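Local coordinates for protein FACT complex subunit SPT16 (Ashbya gossypii, PDB 6A8M) that probably reorganizes nucleosomes as a subunit of the histone chaperone FACT, this chain being its N-terminal, peptidase-like part, at residues 366-371 with 376-381; 169-174 with 385-390; 44-49 with 292-297; 256-261 with 371-376. One frame throughout, in Å; residues are numbered along the deposited sequence.

In the fold
Contacts 2 and 3 bridge the N-terminal lobe and the M24 peptidase-like domain, while contacts 1 and 4 lie within the latter. Along the chain the segments run 44-49, 169-174, 256-261, 292-297, then almost unbroken 366-390. Contact 4 uses the hairpin loop of contact 1, and the two share Leu371 and Ser376, their centres about 11 Å apart. The centres of contacts 3 and 4 are about 7 Å apart, those of contacts 1 and 2 about 9 Å. The loop after the hairpin meets helix 167-174 in contact 2, while strand 285-295 meets the loop before helix 48-57 in contact 3, so lobe and M24 domain are joined at two places whose centres lie about 19 Å apart.

Contact 1 of 4, residues 366-371 with 376-381; sequences GSLMGL and SQFVLN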
loop_
_atom_site.group_PDB
_atom_site.type_symbol
_atom_site.label_atom_id
_atom_site.label_comp_id
_atom_site.label_asym_id
_atom_site.label_seq_id
_atom_site.Cartn_x
_atom_site.Cartn_y
_atom_site.Cartn_z
ATOM N N GLY A 366 -0.327 -7.001 10.679
ATOM C CA GLY A 366 -0.163 -6.483 9.339
ATOM C C GLY A 366 -1.417 -5.819 8.829
ATOM O O GLY A 366 -2.259 -5.358 9.616
ATOM N N SER A 367 -1.564 -5.747 7.514
ATOM C CA SER A 367 -2.740 -5.089 6.965
ATOM C C SER A 367 -2.991 -5.569 5.548
ATOM O O SER A 367 -2.138 -6.193 4.917
ATOM C CB SER A 367 -2.569 -3.572 6.956
ATOM O OG SER A 367 -1.722 -3.179 5.893
ATOM N N LEU A 368 -4.193 -5.261 5.055
ATOM C CA LEU A 368 -4.408 -5.244 3.616
ATOM C C LEU A 368 -3.397 -4.306 2.960
ATOM O O LEU A 368 -3.045 -3.262 3.519
ATOM C CB LEU A 368 -5.845 -4.797 3.327
ATOM C CG LEU A 368 -6.568 -5.193 2.047
ATOM C CD1 LEU A 368 -6.730 -6.697 1.901
ATOM C CD2 LEU A 368 -7.951 -4.504 2.074
ATOM N N MET A 369 -2.943 -4.678 1.760
ATOM C CA MET A 369 -1.936 -3.921 1.026
ATOM C C MET A 369 -2.301 -3.941 -0.455
ATOM O O MET A 369 -2.945 -4.877 -0.932
ATOM C CB MET A 369 -0.529 -4.521 1.264
ATOM C CG MET A 369 0.643 -3.809 0.578
ATOM S SD MET A 369 2.202 -4.474 1.184
ATOM C CE MET A 369 1.966 -6.201 0.762
ATOM N N GLY A 370 -1.899 -2.895 -1.175
ATOM C CA GLY A 370 -2.156 -2.836 -2.611
ATOM C C GLY A 370 -1.602 -1.548 -3.177
ATOM O O GLY A 370 -0.403 -1.276 -3.038
ATOM N N LEU A 371 -2.469 -0.729 -3.792
ATOM C CA LEU A 371 -2.063 0.623 -4.169
ATOM C C LEU A 371 -1.707 1.451 -2.946
ATOM O O LEU A 371 -0.846 2.338 -3.024
ATOM C CB LEU A 371 -3.185 1.299 -4.964
ATOM C CG LEU A 371 -3.492 0.676 -6.331
ATOM C CD1 LEU A 371 -4.788 1.215 -6.934
ATOM C CD2 LEU A 371 -2.327 0.961 -7.295
ATOM N N SER A 376 -5.288 1.360 6.614
ATOM C CA SER A 376 -5.623 1.503 8.023
ATOM C C SER A 376 -7.045 1.091 8.341
ATOM O O SER A 376 -7.372 0.940 9.520
ATOM C CB SER A 376 -5.408 2.947 8.452
ATOM O OG SER A 376 -4.040 3.272 8.276
ATOM N N GLN A 377 -7.892 0.942 7.326
ATOM C CA GLN A 377 -9.238 0.419 7.482
ATOM C C GLN A 377 -9.268 -1.097 7.573
ATOM O O GLN A 377 -10.340 -1.661 7.778
ATOM C CB GLN A 377 -10.107 0.843 6.294
ATOM C CG GLN A 377 -10.132 2.332 6.020
ATOM C CD GLN A 377 -10.781 3.090 7.145
ATOM O OE1 GLN A 377 -11.817 2.673 7.671
ATOM N NE2 GLN A 377 -10.176 4.207 7.533
ATOM N N PHE A 378 -8.139 -1.765 7.376
ATOM C CA PHE A 378 -8.105 -3.230 7.377
ATOM C C PHE A 378 -6.769 -3.653 7.980
ATOM O O PHE A 378 -5.958 -4.322 7.356
ATOM C CB PHE A 378 -8.325 -3.763 5.961
ATOM C CG PHE A 378 -8.841 -5.185 5.883
ATOM C CD1 PHE A 378 -8.358 -6.184 6.724
ATOM C CD2 PHE A 378 -9.786 -5.530 4.930
ATOM C CE1 PHE A 378 -8.827 -7.508 6.633
ATOM C CE2 PHE A 378 -10.274 -6.834 4.832
ATOM C CZ PHE A 378 -9.808 -7.828 5.683
ATOM N N VAL A 379 -6.516 -3.209 9.228
ATOM C CA VAL A 379 -5.363 -3.642 10.007
ATOM C C VAL A 379 -5.726 -4.925 10.736
ATOM O O VAL A 379 -6.848 -5.070 11.247
ATOM C CB VAL A 379 -4.919 -2.541 10.990
ATOM C CG1 VAL A 379 -3.831 -3.037 11.893
ATOM C CG2 VAL A 379 -4.389 -1.308 10.213
ATOM N N LEU A 380 -4.775 -5.867 10.797
ATOM C CA LEU A 380 -5.041 -7.165 11.408
ATOM C C LEU A 380 -4.776 -7.063 12.905
ATOM O O LEU A 380 -3.739 -7.486 13.416
ATOM C CB LEU A 380 -4.197 -8.246 10.741
ATOM C CG LEU A 380 -4.413 -8.374 9.229
ATOM C CD1 LEU A 380 -3.485 -9.443 8.623
ATOM C CD2 LEU A 380 -5.871 -8.707 8.928
ATOM N N ASN A 381 -5.739 -6.464 13.616
ATOM C CA ASN A 381 -5.641 -6.268 15.056
ATOM C C ASN A 381 -6.933 -6.730 15.720
ATOM O O ASN A 381 -7.897 -7.128 15.047
ATOM C CB ASN A 381 -5.336 -4.800 15.374
ATOM C CG ASN A 381 -6.414 -3.850 14.874
ATOM O OD1 ASN A 381 -7.578 -4.216 14.721
ATOM N ND2 ASN A 381 -6.028 -2.599 14.644
#
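Leu368 (chi1 -155°) and Phe378 (chi1 -157°) both send CG roughly opposite the backbone N, and this brings the two side chains together at a slant. Leu368 CD2 closes to 3.5 Å on Phe378 CD2, whereas the other methyl of Leu368, CD1, lies over one face of the ring. Nearer the backbone the two CB atoms of Leu368 and Phe378 are 3.8 Å apart; both residues are buried, and Phe395 meets the Phe378 ring edge-to-face. The backbones are joined by two hydrogen bonds: Leu380 N gives to Gly366 O at 2.8 Å, and Leu368 N to Phe378 O at 3.0 Å. Between them Ser367 and Val379 form an antiparallel non-hydrogen-bonded pair, where Ser367 CA approaches Phe378 O to 3.3 Å in a CA-H...O contact. The Ser367 hydroxyl does not cross to the partner strand; it turns back and donates to Leu368 O at 2.7 Å. At the other end Leu380 lays CG 3.7 Å from Gly366 O. The backbone angles of Gly366 would drive any beta carbon into the carbonyl oxygen of the preceding residue. Leu380 itself centres an inverse gamma turn. Together strands 364-368 and 379-381 make a beta hairpin whose second strand is the outer one of an antiparallel sheet in the M24 'pita-bread' fold.

Contact 2 of 4, residues 169-174 with 385-390; sequences GLSSLW and DYRKVE
Arg387 and Ser171 are joined by hydrogen bonds that converge on one atom. The guanidinium comes end-on, giving NH1 to Ser171 OG at 2.8 Å and NH2 to the same Ser171 OG at 3.2 Å; the hydroxyl oxygen lies almost exactly in the guanidinium plane. The second bond is the more bent, with an angle of 137° at its hydrogen against 156° for the first. Asp375 OD2 is hydrogen-bonded to this hydroxyl too, so three atoms of two side chains hold Ser171 OG, and the serine stands between an arginine and a carboxylate whose charges would probably polarise it. The arginine gets there by folding at its second and third torsions (-67° for chi2), and NH1 has a further weak bond to Gln377 O.

These groups belong to different domains. Helix 167-174 packs against helices 9-22 and 48-57 of the N-terminal lobe, while 385-390 is the loop between strands 379-381 and 394-405 of the pita-bread, M24-like domain; the arginine therefore reaches across the domain interface.

Van der Waals contact adds to the grip. Ser172 OG sits 3.5 Å from Arg387 NH2, over one face of the guanidinium near its rim, but at an angle too poor for a hydrogen bond; that hydroxyl bonds instead to Leu168 O. Ser172 CA also touches Arg387 NH2, at 3.4 Å.

A water supplies the last link. It donates to Ser172 O at 2.8 Å and to Glu390 OE2 at 2.5 Å, bridging the helix backbone to the exposed carboxylate.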
loop_
_atom_site.group_PDB
_atom_site.type_symbol
_atom_site.label_atom_id
_atom_site.label_comp_id
_atom_site.label_asym_id
_atom_site.label_seq_id
_atom_site.Cartn_x
_atom_site.Cartn_y
_atom_site.Cartn_z
ATOM N N GLY A 169 -15.378 3.160 2.608
ATOM C CA GLY A 169 -16.004 2.705 1.379
ATOM C C GLY A 169 -14.993 2.437 0.279
ATOM O O GLY A 169 -15.067 1.419 -0.410
ATOM N N LEU A 170 -14.040 3.353 0.091
ATOM C CA LEU A 170 -13.024 3.125 -0.931
ATOM C C LEU A 170 -12.173 1.908 -0.599
ATOM O O LEU A 170 -11.840 1.111 -1.488
ATOM C CB LEU A 170 -12.160 4.377 -1.092
ATOM C CG LEU A 170 -12.876 5.593 -1.706
ATOM C CD1 LEU A 170 -12.032 6.852 -1.642
ATOM C CD2 LEU A 170 -13.338 5.337 -3.125
ATOM N N SER A 171 -11.815 1.736 0.676
ATOM C CA SER A 171 -11.005 0.581 1.061
ATOM C C SER A 171 -11.694 -0.729 0.676
ATOM O O SER A 171 -11.061 -1.639 0.121
ATOM C CB SER A 171 -10.726 0.625 2.560
ATOM O OG SER A 171 -10.245 -0.626 3.025
ATOM N N SER A 172 -12.996 -0.848 0.985
ATOM C CA SER A 172 -13.746 -2.045 0.609
ATOM C C SER A 172 -13.822 -2.206 -0.904
ATOM O O SER A 172 -13.740 -3.323 -1.424
ATOM C CB SER A 172 -15.153 -1.985 1.200
ATOM O OG SER A 172 -15.084 -1.813 2.601
ATOM N N LEU A 173 -14.000 -1.102 -1.628
ATOM C CA LEU A 173 -14.116 -1.180 -3.079
ATOM C C LEU A 173 -12.813 -1.647 -3.721
ATOM O O LEU A 173 -12.839 -2.406 -4.699
ATOM C CB LEU A 173 -14.529 0.183 -3.621
ATOM C CG LEU A 173 -14.604 0.409 -5.121
ATOM C CD1 LEU A 173 -15.901 -0.152 -5.662
ATOM C CD2 LEU A 173 -14.497 1.903 -5.380
ATOM N N TRP A 174 -11.668 -1.210 -3.183
ATOM C CA TRP A 174 -10.331 -1.479 -3.735
ATOM C C TRP A 174 -9.762 -2.823 -3.325
ATOM O O TRP A 174 -8.742 -3.242 -3.885
ATOM C CB TRP A 174 -9.309 -0.417 -3.264
ATOM C CG TRP A 174 -9.515 0.901 -3.818
ATOM C CD1 TRP A 174 -10.088 1.208 -5.015
ATOM C CD2 TRP A 174 -9.176 2.134 -3.204
ATOM N NE1 TRP A 174 -10.123 2.579 -5.181
ATOM C CE2 TRP A 174 -9.577 3.166 -4.080
ATOM C CE3 TRP A 174 -8.581 2.472 -1.995
ATOM C CZ2 TRP A 174 -9.384 4.513 -3.785
ATOM C CZ3 TRP A 174 -8.377 3.803 -1.711
ATOM C CH2 TRP A 174 -8.789 4.812 -2.605
ATOM N N ASP A 385 -13.494 -5.904 13.867
ATOM C CA ASP A 385 -14.378 -7.052 13.651
ATOM C C ASP A 385 -15.380 -6.779 12.533
ATOM O O ASP A 385 -16.370 -7.502 12.400
ATOM C CB ASP A 385 -15.091 -7.457 14.951
ATOM C CG ASP A 385 -15.993 -6.357 15.500
ATOM O OD1 ASP A 385 -16.024 -5.264 14.884
ATOM O OD2 ASP A 385 -16.651 -6.600 16.538
ATOM N N TYR A 386 -15.127 -5.754 11.714
ATOM C CA TYR A 386 -16.088 -5.291 10.719
ATOM C C TYR A 386 -15.594 -5.404 9.282
ATOM O O TYR A 386 -16.291 -4.937 8.369
ATOM C CB TYR A 386 -16.485 -3.829 10.994
ATOM C CG TYR A 386 -15.321 -2.867 11.042
ATOM C CD1 TYR A 386 -14.862 -2.224 9.890
ATOM C CD2 TYR A 386 -14.674 -2.600 12.237
ATOM C CE1 TYR A 386 -13.787 -1.353 9.938
ATOM C CE2 TYR A 386 -13.614 -1.724 12.292
ATOM C CZ TYR A 386 -13.171 -1.105 11.144
ATOM O OH TYR A 386 -12.102 -0.245 11.205
ATOM N N ARG A 387 -14.410 -5.964 9.053
ATOM C CA ARG A 387 -13.968 -6.322 7.714
ATOM C C ARG A 387 -13.850 -7.837 7.637
ATOM O O ARG A 387 -13.751 -8.528 8.654
ATOM C CB ARG A 387 -12.619 -5.676 7.354
ATOM C CG ARG A 387 -12.606 -4.177 7.525
ATOM C CD ARG A 387 -13.517 -3.493 6.531
ATOM N NE ARG A 387 -13.111 -3.731 5.146
ATOM C CZ ARG A 387 -12.268 -2.962 4.471
ATOM N NH1 ARG A 387 -11.723 -1.893 5.049
ATOM N NH2 ARG A 387 -11.965 -3.260 3.212
ATOM N N LYS A 388 -13.890 -8.348 6.408
ATOM C CA LYS A 388 -13.868 -9.781 6.150
ATOM C C LYS A 388 -12.887 -10.056 5.025
ATOM O O LYS A 388 -12.877 -9.335 4.027
ATOM C CB LYS A 388 -15.264 -10.296 5.782
ATOM C CG LYS A 388 -16.192 -10.387 6.997
ATOM C CD LYS A 388 -17.526 -11.035 6.682
ATOM C CE LYS A 388 -18.348 -11.124 7.966
ATOM N NZ LYS A 388 -19.521 -12.029 7.845
ATOM N N VAL A 389 -12.030 -11.060 5.216
ATOM C CA VAL A 389 -11.115 -11.480 4.163
ATOM C C VAL A 389 -11.911 -11.991 2.977
ATOM O O VAL A 389 -12.894 -12.726 3.132
ATOM C CB VAL A 389 -10.163 -12.569 4.681
ATOM C CG1 VAL A 389 -9.336 -13.137 3.543
ATOM C CG2 VAL A 389 -9.237 -12.004 5.758
ATOM N N GLU A 390 -11.490 -11.605 1.777
ATOM C CA GLU A 390 -12.121 -12.088 0.557
ATOM C C GLU A 390 -11.054 -12.680 -0.347
ATOM O O GLU A 390 -9.895 -12.264 -0.302
ATOM C CB GLU A 390 -12.830 -10.970 -0.214
ATOM C CG GLU A 390 -14.020 -10.290 0.461
ATOM C CD GLU A 390 -14.417 -9.019 -0.291
ATOM O OE1 GLU A 390 -15.287 -9.106 -1.186
ATOM O OE2 GLU A 390 -13.813 -7.945 -0.036
HETATM O O HOH W 1 -14.617 -5.575 -0.025
#

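Contact 3 of 4, residues 44-49 with 292-297; sequences NPYQKT and GIRYKN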
loop_
_atom_site.group_PDB
_atom_site.type_symbol
_atom_site.label_atom_id
_atom_site.label_comp_id
_atom_site.label_asym_id
_atom_site.label_seq_id
_atom_site.Cartn_x
_atom_site.Cartn_y
_atom_site.Cartn_z
ATOM N N ASN A 44 3.937 12.231 -0.595
ATOM C CA ASN A 44 2.766 11.585 0.001
ATOM C C ASN A 44 2.012 10.832 -1.083
ATOM O O ASN A 44 0.946 11.261 -1.543
ATOM C CB ASN A 44 1.867 12.606 0.699
ATOM C CG ASN A 44 2.556 13.265 1.864
ATOM O OD1 ASN A 44 3.369 14.176 1.683
ATOM N ND2 ASN A 44 2.250 12.807 3.073
ATOM N N PRO A 45 2.528 9.671 -1.493
ATOM C CA PRO A 45 1.941 8.953 -2.633
ATOM C C PRO A 45 0.674 8.174 -2.317
ATOM O O PRO A 45 0.046 7.668 -3.252
ATOM C CB PRO A 45 3.066 7.990 -3.041
ATOM C CG PRO A 45 3.804 7.732 -1.746
ATOM C CD PRO A 45 3.748 9.019 -0.975
ATOM N N TYR A 46 0.290 8.040 -1.047
ATOM C CA TYR A 46 -0.815 7.168 -0.664
ATOM C C TYR A 46 -2.056 7.944 -0.235
ATOM O O TYR A 46 -2.888 7.399 0.505
ATOM C CB TYR A 46 -0.380 6.208 0.452
ATOM C CG TYR A 46 0.842 5.386 0.051
ATOM C CD1 TYR A 46 0.815 4.579 -1.074
ATOM C CD2 TYR A 46 2.024 5.462 0.774
ATOM C CE1 TYR A 46 1.940 3.838 -1.470
ATOM C CE2 TYR A 46 3.137 4.722 0.396
ATOM C CZ TYR A 46 3.093 3.927 -0.713
ATOM O OH TYR A 46 4.210 3.214 -1.063
ATOM N N GLN A 47 -2.207 9.191 -0.677
ATOM C CA GLN A 47 -3.456 9.906 -0.427
ATOM C C GLN A 47 -4.588 9.254 -1.221
ATOM O O GLN A 47 -4.379 8.674 -2.291
ATOM C CB GLN A 47 -3.331 11.387 -0.791
ATOM C CG GLN A 47 -2.283 12.136 0.066
ATOM C CD GLN A 47 -2.457 13.635 0.058
ATOM O OE1 GLN A 47 -3.024 14.196 0.992
ATOM N NE2 GLN A 47 -1.966 14.296 -0.992
ATOM N N LYS A 48 -5.802 9.333 -0.671
ATOM C CA LYS A 48 -6.892 8.559 -1.254
ATOM C C LYS A 48 -7.168 8.980 -2.685
ATOM O O LYS A 48 -7.498 8.143 -3.535
ATOM C CB LYS A 48 -8.152 8.695 -0.405
ATOM C CG LYS A 48 -7.956 8.223 1.016
ATOM C CD LYS A 48 -7.612 6.754 1.082
ATOM C CE LYS A 48 -7.190 6.369 2.525
ATOM N NZ LYS A 48 -8.182 6.800 3.558
ATOM N N THR A 49 -7.045 10.272 -2.975
ATOM C CA THR A 49 -7.356 10.726 -4.327
ATOM C C THR A 49 -6.315 10.238 -5.316
ATOM O O THR A 49 -6.657 9.823 -6.434
ATOM C CB THR A 49 -7.467 12.248 -4.359
ATOM O OG1 THR A 49 -8.493 12.645 -3.445
ATOM C CG2 THR A 49 -7.835 12.708 -5.741
ATOM N N GLY A 292 10.299 -2.752 0.967
ATOM C CA GLY A 292 9.046 -2.893 0.253
ATOM C C GLY A 292 9.105 -2.126 -1.040
ATOM O O GLY A 292 9.547 -0.980 -1.051
ATOM N N ILE A 293 8.618 -2.735 -2.113
ATOM C CA ILE A 293 8.759 -2.229 -3.472
ATOM C C ILE A 293 7.365 -1.911 -3.996
ATOM O O ILE A 293 6.369 -2.458 -3.520
ATOM C CB ILE A 293 9.469 -3.284 -4.344
ATOM C CG1 ILE A 293 10.965 -3.315 -3.999
ATOM C CG2 ILE A 293 9.240 -3.085 -5.845
ATOM C CD1 ILE A 293 11.733 -2.137 -4.567
ATOM N N ARG A 294 7.295 -0.991 -4.959
ATOM C CA ARG A 294 6.087 -0.782 -5.743
ATOM C C ARG A 294 6.396 -1.108 -7.196
ATOM O O ARG A 294 7.446 -0.720 -7.721
ATOM C CB ARG A 294 5.550 0.672 -5.657
ATOM C CG ARG A 294 5.209 1.178 -4.254
ATOM C CD ARG A 294 4.380 2.489 -4.330
ATOM N NE ARG A 294 4.990 3.471 -5.225
ATOM C CZ ARG A 294 5.665 4.555 -4.838
ATOM N NH1 ARG A 294 5.821 4.837 -3.549
ATOM N NH2 ARG A 294 6.176 5.372 -5.753
ATOM N N TYR A 295 5.500 -1.842 -7.842
ATOM C CA TYR A 295 5.562 -1.990 -9.290
ATOM C C TYR A 295 4.235 -1.566 -9.878
ATOM O O TYR A 295 3.190 -2.134 -9.533
ATOM C CB TYR A 295 5.882 -3.415 -9.723
ATOM C CG TYR A 295 6.018 -3.464 -11.202
ATOM C CD1 TYR A 295 7.076 -2.821 -11.838
ATOM C CD2 TYR A 295 5.092 -4.121 -11.981
ATOM C CE1 TYR A 295 7.194 -2.851 -13.221
ATOM C CE2 TYR A 295 5.209 -4.166 -13.360
ATOM C CZ TYR A 295 6.257 -3.518 -13.974
ATOM O OH TYR A 295 6.385 -3.558 -15.351
ATOM N N LYS A 296 4.284 -0.605 -10.796
ATOM C CA LYS A 296 3.076 0.039 -11.329
ATOM C C LYS A 296 2.100 0.366 -10.203
ATOM O O LYS A 296 0.888 0.143 -10.313
ATOM C CB LYS A 296 2.423 -0.821 -12.398
ATOM C CG LYS A 296 3.283 -0.899 -13.650
ATOM C CD LYS A 296 2.582 -1.652 -14.788
ATOM C CE LYS A 296 1.619 -0.757 -15.556
ATOM N NZ LYS A 296 1.354 -1.311 -16.934
ATOM N N ASN A 297 2.654 0.904 -9.120
ATOM C CA ASN A 297 2.004 1.449 -7.925
ATOM C C ASN A 297 1.522 0.364 -6.960
ATOM O O ASN A 297 1.000 0.723 -5.891
ATOM C CB ASN A 297 0.833 2.391 -8.255
ATOM C CG ASN A 297 1.241 3.514 -9.218
ATOM O OD1 ASN A 297 0.643 3.697 -10.281
ATOM N ND2 ASN A 297 2.277 4.238 -8.855
#
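Tyr46 and Arg294 make the close part of this contact. The phenol oxygen of Tyr46, OH, rests 3.4 Å from Arg294 CD, which lies at the ring edge near its plane. A bend at the third torsion of the arginine (chi3 -49°) swings the guanidinium back, so that Arg294 NH1 also comes to 3.4 Å from Tyr46 OH. This is a weak hydrogen bond, long but nearly straight at 167°, with the oxygen in the guanidinium plane. Ring and guanidinium stand almost at right angles, 81° apart. Each polar end has a stronger partner: Tyr46 OH bonds to Ala257 O, and Arg294 NH2 makes a salt bridge to Asp255. The proline side is looser. Pro45 CG comes no nearer than 4.0 Å to Arg294 NH1, and lies over one face of the Tyr46 ring instead. All three residues are partly exposed in this surface contact between the N-terminal lobe and strand 285-295 of the M24 domain. A phenylalanine in place of Tyr46 would probably leave Ala257 O without its phenol partner and Arg294 NH1 without its weak bond. Chemically, the phenol oxygen is a polar link between lobe and sheet, while the charge of Arg294 is probably balanced mainly by Asp255.

Contact 4 of 4, residues 256-261 with 371-376; sequences WAYSPI and LEFRDS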
loop_
_atom_site.group_PDB
_atom_site.type_symbol
_atom_site.label_atom_id
_atom_site.label_comp_id
_atom_site.label_asym_id
_atom_site.label_seq_id
_atom_site.Cartn_x
_atom_site.Cartn_y
_atom_site.Cartn_z
ATOM N N TRP A 256 10.536 2.332 -4.613
ATOM C CA TRP A 256 10.357 1.906 -3.229
ATOM C C TRP A 256 8.950 2.234 -2.741
ATOM O O TRP A 256 8.395 3.285 -3.068
ATOM C CB TRP A 256 11.365 2.603 -2.311
ATOM C CG TRP A 256 12.764 2.130 -2.474
ATOM C CD1 TRP A 256 13.810 2.819 -3.027
ATOM C CD2 TRP A 256 13.285 0.853 -2.085
ATOM N NE1 TRP A 256 14.946 2.054 -2.990
ATOM C CE2 TRP A 256 14.652 0.839 -2.433
ATOM C CE3 TRP A 256 12.730 -0.280 -1.484
ATOM C CZ2 TRP A 256 15.474 -0.259 -2.196
ATOM C CZ3 TRP A 256 13.545 -1.374 -1.257
ATOM C CH2 TRP A 256 14.905 -1.353 -1.599
ATOM N N ALA A 257 8.385 1.340 -1.913
ATOM C CA ALA A 257 7.155 1.682 -1.200
ATOM C C ALA A 257 7.421 2.555 0.019
ATOM O O ALA A 257 6.529 3.297 0.465
ATOM C CB ALA A 257 6.415 0.415 -0.768
ATOM N N TYR A 258 8.624 2.454 0.572
ATOM C CA TYR A 258 9.085 3.217 1.724
ATOM C C TYR A 258 10.599 3.039 1.762
ATOM O O TYR A 258 11.154 2.159 1.097
ATOM C CB TYR A 258 8.419 2.748 3.043
ATOM C CG TYR A 258 8.692 1.309 3.394
ATOM C CD1 TYR A 258 7.888 0.277 2.899
ATOM C CD2 TYR A 258 9.764 0.966 4.214
ATOM C CE1 TYR A 258 8.161 -1.046 3.217
ATOM C CE2 TYR A 258 10.033 -0.343 4.543
ATOM C CZ TYR A 258 9.227 -1.349 4.038
ATOM O OH TYR A 258 9.518 -2.655 4.351
ATOM N N SER A 259 11.264 3.878 2.542
ATOM C CA SER A 259 12.707 3.750 2.692
ATOM C C SER A 259 13.032 2.485 3.482
ATOM O O SER A 259 12.433 2.253 4.536
ATOM C CB SER A 259 13.291 4.975 3.404
ATOM O OG SER A 259 13.330 6.110 2.547
ATOM N N PRO A 260 13.963 1.655 3.011
ATOM C CA PRO A 260 14.291 0.413 3.720
ATOM C C PRO A 260 14.684 0.672 5.167
ATOM O O PRO A 260 15.304 1.680 5.486
ATOM C CB PRO A 260 15.479 -0.144 2.930
ATOM C CG PRO A 260 15.327 0.444 1.543
ATOM C CD PRO A 260 14.696 1.808 1.741
ATOM N N ILE A 261 14.319 -0.265 6.039
ATOM C CA ILE A 261 14.491 -0.121 7.476
ATOM C C ILE A 261 15.460 -1.196 7.943
ATOM O O ILE A 261 15.218 -2.391 7.719
ATOM C CB ILE A 261 13.161 -0.260 8.231
ATOM C CG1 ILE A 261 12.153 0.810 7.777
ATOM C CG2 ILE A 261 13.410 -0.185 9.744
ATOM C CD1 ILE A 261 10.710 0.548 8.238
ATOM N N LEU A 371 -2.469 -0.729 -3.792
ATOM C CA LEU A 371 -2.063 0.623 -4.169
ATOM C C LEU A 371 -1.707 1.451 -2.946
ATOM O O LEU A 371 -0.846 2.338 -3.024
ATOM C CB LEU A 371 -3.185 1.299 -4.964
ATOM C CG LEU A 371 -3.492 0.676 -6.331
ATOM C CD1 LEU A 371 -4.788 1.215 -6.934
ATOM C CD2 LEU A 371 -2.327 0.961 -7.295
ATOM N N GLU A 372 -2.361 1.189 -1.816
ATOM C CA GLU A 372 -2.001 1.780 -0.532
ATOM C C GLU A 372 -1.095 0.799 0.198
ATOM O O GLU A 372 -1.430 -0.388 0.308
ATOM C CB GLU A 372 -3.254 2.067 0.294
ATOM C CG GLU A 372 -3.055 2.926 1.523
ATOM C CD GLU A 372 -4.388 3.407 2.082
ATOM O OE1 GLU A 372 -4.402 4.390 2.834
ATOM O OE2 GLU A 372 -5.424 2.798 1.757
ATOM N N PHE A 373 0.050 1.281 0.684
ATOM C CA PHE A 373 0.982 0.380 1.360
ATOM C C PHE A 373 0.360 -0.230 2.609
ATOM O O PHE A 373 0.472 -1.448 2.844
ATOM C CB PHE A 373 2.286 1.086 1.740
ATOM C CG PHE A 373 3.232 0.173 2.418
ATOM C CD1 PHE A 373 3.884 -0.805 1.684
ATOM C CD2 PHE A 373 3.426 0.222 3.802
ATOM C CE1 PHE A 373 4.736 -1.702 2.294
ATOM C CE2 PHE A 373 4.278 -0.685 4.410
ATOM C CZ PHE A 373 4.929 -1.645 3.652
ATOM N N ARG A 374 -0.319 0.586 3.409
ATOM C CA ARG A 374 -0.996 0.124 4.620
ATOM C C ARG A 374 -2.413 0.679 4.634
ATOM O O ARG A 374 -2.618 1.895 4.745
ATOM C CB ARG A 374 -0.234 0.544 5.880
ATOM C CG ARG A 374 -0.871 -0.009 7.178
ATOM C CD ARG A 374 -0.150 0.524 8.395
ATOM N NE ARG A 374 -0.609 -0.131 9.629
ATOM C CZ ARG A 374 -0.165 -1.316 10.055
ATOM N NH1 ARG A 374 0.733 -1.995 9.352
ATOM N NH2 ARG A 374 -0.642 -1.831 11.196
ATOM N N ASP A 375 -3.387 -0.212 4.482
ATOM C CA ASP A 375 -4.795 0.167 4.560
ATOM C C ASP A 375 -5.206 0.161 6.024
ATOM O O ASP A 375 -5.474 -0.895 6.614
ATOM C CB ASP A 375 -5.635 -0.786 3.728
ATOM C CG ASP A 375 -7.087 -0.352 3.625
ATOM O OD1 ASP A 375 -7.565 0.453 4.462
ATOM O OD2 ASP A 375 -7.762 -0.867 2.713
ATOM N N SER A 376 -5.288 1.360 6.614
ATOM C CA SER A 376 -5.623 1.503 8.023
ATOM C C SER A 376 -7.045 1.091 8.341
ATOM O O SER A 376 -7.372 0.940 9.520
ATOM C CB SER A 376 -5.408 2.947 8.452
ATOM O OG SER A 376 -4.040 3.272 8.276
#
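Ala257 N bonds to Gly292 O of the neighbouring strand 285-295, which holds the backbone of the residue whose methyl meets Phe373: Ala257 CB is 3.7 Å from Phe373 CD1. The neighbouring Tyr258 is fixed at its far end, where its OH is hydrogen-bonded to Asn301 OD1. Its first torsion (chi1 61°) puts CG between the backbone N and carbonyl carbon, and from there the ring reaches Phe373, its CD1-CE1 side making the contact. Between the two segments themselves there is no hydrogen bond; the contact is apolar.

Both are loops of the pita-bread fold. Residues 256-261 link strands 254-256 and 261-263, which each pair with strand 285-295, whereas 371-376 are part of the loop between hairpin strands 364-368 and 379-381, so the contact joins loops from two separate sheets.

Phe373 extends its ring fully away from the backbone N (chi1 -180°) and drives CZ to 3.3 Å from Tyr258 CE1, a tight approach. Tyr258 CD1 stands over one face of the Phe373 ring, offset toward its rim, and is 3.6 Å from Phe373 CZ. The ring centroids are 5.0 Å apart with planes at 59°, an oblique meeting. An alanine here in place of Phe373 is likely to open a gap beside Ala257 and deprive the Tyr258 ring of its apolar neighbour. Tyr46, Cys299 and Asn301 also touch the phenyl group, bringing strand 298-308 and the N-terminal lobe up against it.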